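Local coordinates for stage II sporulation E family protein (Thermanaerovibrio acidaminovorans, PDB 3RNR) that is of unknown function but probably acts as a metal-dependent serine/threonine phosphatase of the PP2C family, at residues I23-A35 with A52-I66. Numbering follows the deposited sequence.
Sequences IRGDEAAQRALSA and AAQAAVHRWASQGGI
Trp60 and Arg31 meet face to face where two neighbouring, nearly antiparallel helices of the PP2C-like sandwich come together, their axes 7.8 Å apart at an angle of 145°. From CB of Trp60, which passes beside NE of Arg31, the side chain leaves with CG anti to the backbone N (chi1 166°), a torsion that swings the indole across to helix 25-35. CG and CD2 lie against the Arg31 CD methylene, and Trp60 CD1 is 3.4 Å from Arg31 NE. The guanidinium, tilted 28° from the indole, places Arg31 CZ 3.9 Å from the centroid of the Trp60 five-membered ring in a cation-pi stack. At the ring edge Trp60 NE1 donates to a water at 3.2 Å. Farther out, Trp60 CZ2 packs on Glu27 CB at 3.6 Å and also lies over one face of the Arg24 guanidinium, which stands steeply to the indole and grips the Glu27 carboxylate side-on through NE and NH1. CH2 ends against Ala28 N, and CZ3 against its CA and CB. Beyond the tryptophan, Val57 CG2 sits 3.3 Å from Ala28 O, and alanines let the helices close in: Ala32 CB, which also touches Val16 of strand 10-18, meets Ala53 CB at 3.9 Å. The interface thus changes from close alanine packing to an indole with Arg31 stacked over one face and Arg24 beside its benzo end, the Arg24 charge probably offset by the Glu27 carboxylate.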
loop_
_atom_site.group_PDB
_atom_site.type_symbol
_atom_site.label_atom_id
_atom_site.label_comp_id
_atom_site.label_asym_id
_atom_site.label_seq_id
_atom_site.Cartn_x
_atom_site.Cartn_y
_atom_site.Cartn_z
ATOM N N ILE B 23 14.290 -15.159 14.160
ATOM C CA ILE B 23 14.858 -13.887 14.579
ATOM C C ILE B 23 14.543 -12.743 13.609
ATOM O O ILE B 23 14.386 -12.955 12.404
ATOM C CB ILE B 23 16.379 -13.962 14.812
ATOM C CG1 ILE B 23 17.115 -14.114 13.487
ATOM C CG2 ILE B 23 16.730 -15.092 15.769
ATOM C CD1 ILE B 23 18.453 -13.427 13.497
ATOM N N ARG B 24 14.374 -11.552 14.176
ATOM C CA ARG B 24 14.201 -10.317 13.414
ATOM C C ARG B 24 13.092 -10.436 12.373
ATOM O O ARG B 24 13.226 -9.966 11.241
ATOM C CB ARG B 24 15.535 -9.877 12.802
ATOM C CG ARG B 24 16.605 -9.607 13.879
ATOM C CD ARG B 24 17.996 -9.341 13.307
ATOM N NE ARG B 24 18.115 -8.025 12.691
ATOM C CZ ARG B 24 19.217 -7.579 12.094
ATOM N NH1 ARG B 24 19.243 -6.365 11.549
ATOM N NH2 ARG B 24 20.292 -8.353 12.036
ATOM N N GLY B 25 11.981 -11.041 12.781
ATOM C CA GLY B 25 10.854 -11.240 11.883
ATOM C C GLY B 25 10.302 -9.950 11.294
ATOM O O GLY B 25 9.968 -9.894 10.113
ATOM N N ASP B 26 10.204 -8.906 12.112
ATOM C CA ASP B 26 9.665 -7.638 11.631
ATOM C C ASP B 26 10.558 -6.990 10.572
ATOM O O ASP B 26 10.066 -6.409 9.617
ATOM C CB ASP B 26 9.440 -6.672 12.801
ATOM C CG ASP B 26 8.108 -6.914 13.514
ATOM O OD1 ASP B 26 7.413 -7.906 13.182
ATOM O OD2 ASP B 26 7.757 -6.110 14.405
ATOM N N GLU B 27 11.872 -7.079 10.754
ATOM C CA GLU B 27 12.809 -6.566 9.766
ATOM C C GLU B 27 12.759 -7.363 8.466
ATOM O O GLU B 27 12.883 -6.789 7.390
ATOM C CB GLU B 27 14.236 -6.556 10.331
ATOM C CG GLU B 27 14.422 -5.563 11.463
ATOM C CD GLU B 27 15.820 -5.630 12.065
ATOM O OE1 GLU B 27 16.763 -5.138 11.420
ATOM O OE2 GLU B 27 15.973 -6.185 13.170
ATOM N N ALA B 28 12.602 -8.681 8.553
ATOM C CA ALA B 28 12.399 -9.490 7.346
ATOM C C ALA B 28 11.121 -9.073 6.617
ATOM O O ALA B 28 11.105 -8.936 5.391
ATOM C CB ALA B 28 12.312 -10.967 7.701
ATOM N N ALA B 29 10.044 -8.914 7.379
ATOM C CA ALA B 29 8.758 -8.528 6.813
ATOM C C ALA B 29 8.861 -7.166 6.131
ATOM O O ALA B 29 8.278 -6.966 5.068
ATOM C CB ALA B 29 7.682 -8.508 7.882
ATOM N N GLN B 30 9.625 -6.240 6.716
ATOM C CA GLN B 30 9.794 -4.928 6.085
ATOM C C GLN B 30 10.424 -5.029 4.706
ATOM O O GLN B 30 10.004 -4.342 3.783
ATOM C CB GLN B 30 10.622 -3.992 6.971
ATOM C CG GLN B 30 9.871 -3.542 8.204
ATOM C CD GLN B 30 10.779 -2.997 9.274
ATOM O OE1 GLN B 30 11.994 -2.899 9.087
ATOM N NE2 GLN B 30 10.197 -2.649 10.411
ATOM N N ARG B 31 11.448 -5.870 4.564
ATOM C CA ARG B 31 12.099 -6.010 3.266
ATOM C C ARG B 31 11.156 -6.640 2.274
ATOM O O ARG B 31 11.125 -6.256 1.109
ATOM C CB ARG B 31 13.359 -6.875 3.354
ATOM C CG ARG B 31 14.599 -6.075 3.660
ATOM C CD ARG B 31 14.850 -6.003 5.138
ATOM N NE ARG B 31 15.999 -5.158 5.411
ATOM C CZ ARG B 31 16.084 -4.343 6.452
ATOM N NH1 ARG B 31 15.090 -4.285 7.332
ATOM N NH2 ARG B 31 17.167 -3.592 6.614
ATOM N N ALA B 32 10.395 -7.621 2.731
ATOM C CA ALA B 32 9.451 -8.293 1.846
ATOM C C ALA B 32 8.349 -7.341 1.380
ATOM O O ALA B 32 7.999 -7.295 0.208
ATOM C CB ALA B 32 8.853 -9.538 2.539
ATOM N N LEU B 33 7.783 -6.590 2.315
ATOM C CA LEU B 33 6.700 -5.682 1.981
ATOM C C LEU B 33 7.224 -4.608 1.017
ATOM O O LEU B 33 6.632 -4.358 -0.016
ATOM C CB LEU B 33 6.154 -5.047 3.269
ATOM C CG LEU B 33 4.989 -4.051 3.212
ATOM C CD1 LEU B 33 5.382 -2.725 2.520
ATOM C CD2 LEU B 33 3.764 -4.690 2.562
ATOM N N SER B 34 8.347 -3.985 1.361
ATOM C CA SER B 34 8.871 -2.898 0.539
ATOM C C SER B 34 9.232 -3.374 -0.866
ATOM O O SER B 34 8.925 -2.706 -1.850
ATOM C CB SER B 34 10.095 -2.260 1.192
ATOM O OG SER B 34 10.559 -1.177 0.404
ATOM N N ALA B 35 9.892 -4.524 -0.970
ATOM C CA ALA B 35 10.255 -5.032 -2.291
ATOM C C ALA B 35 9.000 -5.384 -3.120
ATOM O O ALA B 35 8.911 -5.058 -4.306
ATOM C CB ALA B 35 11.194 -6.231 -2.178
ATOM N N ALA B 52 10.869 -10.765 -5.943
ATOM C CA ALA B 52 11.632 -9.614 -5.453
ATOM C C ALA B 52 11.736 -9.598 -3.913
ATOM O O ALA B 52 12.807 -9.321 -3.349
ATOM C CB ALA B 52 11.048 -8.291 -5.990
ATOM N N ALA B 53 10.631 -9.885 -3.238
ATOM C CA ALA B 53 10.644 -10.023 -1.779
ATOM C C ALA B 53 11.668 -11.069 -1.337
ATOM O O ALA B 53 12.441 -10.849 -0.404
ATOM C CB ALA B 53 9.241 -10.389 -1.255
ATOM N N GLN B 54 11.666 -12.209 -2.017
ATOM C CA GLN B 54 12.618 -13.270 -1.724
ATOM C C GLN B 54 14.060 -12.789 -1.898
ATOM O O GLN B 54 14.904 -13.030 -1.045
ATOM C CB GLN B 54 12.366 -14.492 -2.619
ATOM C CG GLN B 54 13.492 -15.572 -2.559
ATOM C CD GLN B 54 13.601 -16.276 -1.202
ATOM O OE1 GLN B 54 12.732 -16.144 -0.339
ATOM N NE2 GLN B 54 14.686 -17.013 -1.008
ATOM N N ALA B 55 14.338 -12.105 -3.006
ATOM C CA ALA B 55 15.692 -11.648 -3.273
ATOM C C ALA B 55 16.143 -10.657 -2.196
ATOM O O ALA B 55 17.285 -10.715 -1.729
ATOM C CB ALA B 55 15.795 -11.031 -4.677
ATOM N N ALA B 56 15.239 -9.767 -1.784
ATOM C CA ALA B 56 15.568 -8.749 -0.788
ATOM C C ALA B 56 15.832 -9.334 0.592
ATOM O O ALA B 56 16.786 -8.947 1.266
ATOM C CB ALA B 56 14.468 -7.687 -0.705
ATOM N N VAL B 57 14.977 -10.249 1.028
ATOM C CA VAL B 57 15.169 -10.855 2.340
ATOM C C VAL B 57 16.419 -11.747 2.344
ATOM O O VAL B 57 17.220 -11.713 3.280
ATOM C CB VAL B 57 13.911 -11.622 2.815
ATOM C CG1 VAL B 57 14.204 -12.401 4.091
ATOM C CG2 VAL B 57 12.759 -10.625 3.060
ATOM N N HIS B 58 16.587 -12.525 1.281
ATOM C CA HIS B 58 17.732 -13.427 1.156
ATOM C C HIS B 58 19.060 -12.652 1.229
ATOM O O HIS B 58 20.002 -13.051 1.923
ATOM C CB HIS B 58 17.623 -14.190 -0.170
ATOM C CG HIS B 58 18.563 -15.351 -0.297
ATOM N ND1 HIS B 58 19.918 -15.196 -0.492
ATOM C CD2 HIS B 58 18.332 -16.688 -0.301
ATOM C CE1 HIS B 58 20.488 -16.387 -0.594
ATOM N NE2 HIS B 58 19.545 -17.308 -0.483
ATOM N N ARG B 59 19.115 -11.544 0.502
ATOM C CA ARG B 59 20.302 -10.690 0.420
ATOM C C ARG B 59 20.625 -10.094 1.796
ATOM O O ARG B 59 21.750 -10.204 2.294
ATOM C CB ARG B 59 20.018 -9.593 -0.620
ATOM C CG ARG B 59 21.176 -8.725 -1.097
ATOM C CD ARG B 59 20.806 -8.014 -2.433
ATOM N NE ARG B 59 19.480 -7.369 -2.418
ATOM C CZ ARG B 59 18.543 -7.507 -3.366
ATOM N NH1 ARG B 59 18.771 -8.269 -4.428
ATOM N NH2 ARG B 59 17.370 -6.880 -3.257
ATOM N N TRP B 60 19.623 -9.471 2.410
ATOM C CA TRP B 60 19.738 -8.916 3.760
ATOM C C TRP B 60 20.114 -9.966 4.832
ATOM O O TRP B 60 20.992 -9.729 5.666
ATOM C CB TRP B 60 18.420 -8.219 4.126
ATOM C CG TRP B 60 18.267 -7.899 5.578
ATOM C CD1 TRP B 60 18.849 -6.864 6.257
ATOM C CD2 TRP B 60 17.461 -8.603 6.533
ATOM N NE1 TRP B 60 18.460 -6.887 7.576
ATOM C CE2 TRP B 60 17.608 -7.943 7.772
ATOM C CE3 TRP B 60 16.627 -9.725 6.461
ATOM C CZ2 TRP B 60 16.961 -8.374 8.931
ATOM C CZ3 TRP B 60 15.987 -10.149 7.606
ATOM C CH2 TRP B 60 16.152 -9.472 8.826
ATOM N N ALA B 61 19.446 -11.116 4.814
ATOM C CA ALA B 61 19.726 -12.185 5.769
ATOM C C ALA B 61 21.171 -12.691 5.642
ATOM O O ALA B 61 21.863 -12.898 6.638
ATOM C CB ALA B 61 18.736 -13.336 5.582
ATOM N N SER B 62 21.622 -12.878 4.408
ATOM C CA SER B 62 22.977 -13.344 4.154
ATOM C C SER B 62 24.014 -12.421 4.803
ATOM O O SER B 62 24.853 -12.862 5.589
ATOM C CB SER B 62 23.227 -13.445 2.649
ATOM O OG SER B 62 22.437 -14.471 2.082
ATOM N N GLN B 63 23.943 -11.138 4.477
ATOM C CA GLN B 63 24.846 -10.159 5.057
ATOM C C GLN B 63 24.797 -10.136 6.571
ATOM O O GLN B 63 25.796 -9.848 7.223
ATOM C CB GLN B 63 24.525 -8.773 4.535
ATOM C CG GLN B 63 24.830 -8.606 3.091
ATOM C CD GLN B 63 24.648 -7.181 2.650
ATOM O OE1 GLN B 63 24.534 -6.897 1.458
ATOM N NE2 GLN B 63 24.613 -6.269 3.615
ATOM N N GLY B 64 23.631 -10.419 7.134
ATOM C CA GLY B 64 23.497 -10.477 8.575
ATOM C C GLY B 64 24.052 -11.772 9.145
ATOM O O GLY B 64 24.019 -11.979 10.355
ATOM N N GLY B 65 24.549 -12.647 8.272
ATOM C CA GLY B 65 25.002 -13.975 8.676
ATOM C C GLY B 65 23.892 -14.864 9.215
ATOM O O GLY B 65 24.145 -15.903 9.819
ATOM N N ILE B 66 22.658 -14.392 9.055
ATOM C CA ILE B 66 21.433 -15.073 9.488
ATOM C C ILE B 66 20.591 -15.882 8.467
ATOM O O ILE B 66 19.423 -16.156 8.742
ATOM C CB ILE B 66 20.542 -14.186 10.382
ATOM C CG1 ILE B 66 20.167 -12.889 9.675
ATOM C CG2 ILE B 66 21.256 -13.881 11.692
ATOM C CD1 ILE B 66 19.231 -12.033 10.504
HETATM O O HOH W 1 19.416 -4.372 9.326
#